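Local atomic coordinates of 6-carboxyhexanoate--coa ligase (PDB entry 5FLG), a protein that is a ligase of the 6-carboxyhexanoate--CoA ligase (pimeloyl-CoA synthase) family, modelled here with magnesium, phosphoaminophosphonic acid-adenylate ester and pimelic acid. Residues E103-R107 / D108-K112. Sequence-based numbering, arbitrary orientation.
Sequences EGVSR and DVIEK
Arg107 O accepts the backbone N-H of Glu111 at 2.9 Å, the donor tilted 20° from the carbonyl plane. One residue earlier, Ser106 O receives Ile110 N at 3.1 Å, this time in the carbonyl plane. These two bonds open the helix 107-116, and Ser106 occupies its N-cap position. Ser106 OG sits between its own backbone N and carbonyl carbon (chi1 84°), which turns it to the carboxylate of Asp108, yet the 2.3 Å modelled between Ser106 OG and Asp108 OD1 is too short to be trusted in detail. A methyl of the helix, Val109 CG2, lies beside the same hydroxyl, 3.4 Å from Ser106 OG. The apolar half of the turn is built by Val105, whose CG1 is swung anti to its own backbone N (chi1 -172°) and touches two helix residues. Val105 CG1 is 3.6 Å from Ile110 CG1; it also meets Val109 CG1, the two valines crossing at about a right angle. Ile110 CD1 comes within 3.5 Å of Val105 O. On the exposed flank, Glu111 OE2 comes 3.5 Å from Arg107 CG, along the aliphatic part of the arginine, while Arg107 NE forms a salt bridge with Glu101 of helix 89-102. This short connection between helices 89-102 and 107-116 starts with a Schellman motif at Gly104, where phi is positive. Ile110 packs back on Arg97 and Leu100 of the preceding helix, whereas Val105 and Val109 meet Phe231 of strand 227-232, and Val105 further reaches Val189 and Ala190 of strand 188-194, placing the connection against the mixed sheet.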
loop_
_atom_site.group_PDB
_atom_site.type_symbol
_atom_site.label_atom_id
_atom_site.label_comp_id
_atom_site.label_asym_id
_atom_site.label_seq_id
_atom_site.Cartn_x
_atom_site.Cartn_y
_atom_site.Cartn_z
ATOM N N GLU A 103 -15.238 3.296 -36.207
ATOM C CA GLU A 103 -16.031 3.182 -34.979
ATOM C C GLU A 103 -16.877 4.425 -34.677
ATOM O O GLU A 103 -17.689 4.385 -33.780
ATOM C CB GLU A 103 -15.138 2.890 -33.770
ATOM C CG GLU A 103 -15.885 2.528 -32.510
ATOM C CD GLU A 103 -16.547 1.148 -32.546
ATOM O OE1 GLU A 103 -16.064 0.268 -33.280
ATOM O OE2 GLU A 103 -17.560 0.959 -31.834
ATOM N N GLY A 104 -16.534 5.570 -35.251
ATOM C CA GLY A 104 -17.341 6.769 -35.056
ATOM C C GLY A 104 -16.592 7.996 -34.582
ATOM O O GLY A 104 -17.179 9.068 -34.426
ATOM N N VAL A 105 -15.296 7.870 -34.320
ATOM C CA VAL A 105 -14.516 9.050 -33.989
ATOM C C VAL A 105 -14.170 9.813 -35.240
ATOM O O VAL A 105 -13.563 9.264 -36.161
ATOM C CB VAL A 105 -13.190 8.698 -33.306
ATOM C CG1 VAL A 105 -12.527 9.966 -32.810
ATOM C CG2 VAL A 105 -13.445 7.743 -32.163
ATOM N N SER A 106 -14.493 11.101 -35.275
ATOM C CA SER A 106 -14.266 11.849 -36.519
ATOM C C SER A 106 -12.755 12.032 -36.710
ATOM O O SER A 106 -12.003 12.073 -35.733
ATOM C CB SER A 106 -14.980 13.214 -36.485
ATOM O OG SER A 106 -14.183 14.182 -35.829
ATOM N N ARG A 107 -12.347 12.169 -37.970
ATOM C CA ARG A 107 -10.962 12.267 -38.389
ATOM C C ARG A 107 -10.206 13.427 -37.777
ATOM O O ARG A 107 -9.045 13.268 -37.358
ATOM C CB ARG A 107 -10.888 12.389 -39.908
ATOM C CG ARG A 107 -9.514 12.118 -40.476
ATOM C CD ARG A 107 -9.562 12.183 -41.993
ATOM N NE ARG A 107 -10.217 11.001 -42.538
ATOM C CZ ARG A 107 -10.181 10.647 -43.815
ATOM N NH1 ARG A 107 -9.538 11.410 -44.687
ATOM N NH2 ARG A 107 -10.785 9.533 -44.219
ATOM N N ASP A 108 -10.870 14.569 -37.656
ATOM C CA ASP A 108 -10.224 15.731 -37.087
ATOM C C ASP A 108 -9.977 15.553 -35.589
ATOM O O ASP A 108 -8.929 15.976 -35.083
ATOM C CB ASP A 108 -11.062 16.984 -37.319
ATOM C CG ASP A 108 -12.441 16.846 -36.754
ATOM O OD1 ASP A 108 -13.063 15.800 -37.046
ATOM O OD2 ASP A 108 -12.819 17.654 -35.880
ATOM N N VAL A 109 -10.885 14.874 -34.885
ATOM C CA VAL A 109 -10.619 14.508 -33.486
ATOM C C VAL A 109 -9.434 13.527 -33.344
ATOM O O VAL A 109 -8.554 13.691 -32.465
ATOM C CB VAL A 109 -11.863 13.898 -32.845
ATOM C CG1 VAL A 109 -11.526 13.297 -31.491
ATOM C CG2 VAL A 109 -12.949 14.971 -32.725
ATOM N N ILE A 110 -9.363 12.570 -34.251
ATOM C CA ILE A 110 -8.279 11.578 -34.232
ATOM C C ILE A 110 -6.946 12.305 -34.427
ATOM O O ILE A 110 -5.987 12.056 -33.702
ATOM C CB ILE A 110 -8.471 10.524 -35.356
ATOM C CG1 ILE A 110 -9.680 9.641 -35.052
ATOM C CG2 ILE A 110 -7.226 9.624 -35.497
ATOM C CD1 ILE A 110 -10.113 8.761 -36.219
ATOM N N GLU A 111 -6.885 13.223 -35.390
ATOM C CA GLU A 111 -5.620 13.902 -35.692
ATOM C C GLU A 111 -5.201 14.778 -34.517
ATOM O O GLU A 111 -4.023 14.857 -34.141
ATOM C CB GLU A 111 -5.717 14.730 -36.966
ATOM C CG GLU A 111 -5.718 13.921 -38.253
ATOM C CD GLU A 111 -6.400 14.650 -39.410
ATOM O OE1 GLU A 111 -6.835 15.816 -39.245
ATOM O OE2 GLU A 111 -6.554 14.038 -40.482
ATOM N N LYS A 112 -6.169 15.443 -33.913
ATOM C CA LYS A 112 -5.844 16.321 -32.804
ATOM C C LYS A 112 -5.263 15.478 -31.668
ATOM O O LYS A 112 -4.381 15.942 -30.929
ATOM C CB LYS A 112 -7.060 17.089 -32.316
ATOM C CG LYS A 112 -7.527 18.215 -33.249
ATOM C CD LYS A 112 -8.885 18.747 -32.814
ATOM C CE LYS A 112 -9.373 19.858 -33.738
ATOM N NZ LYS A 112 -10.630 20.457 -33.199
#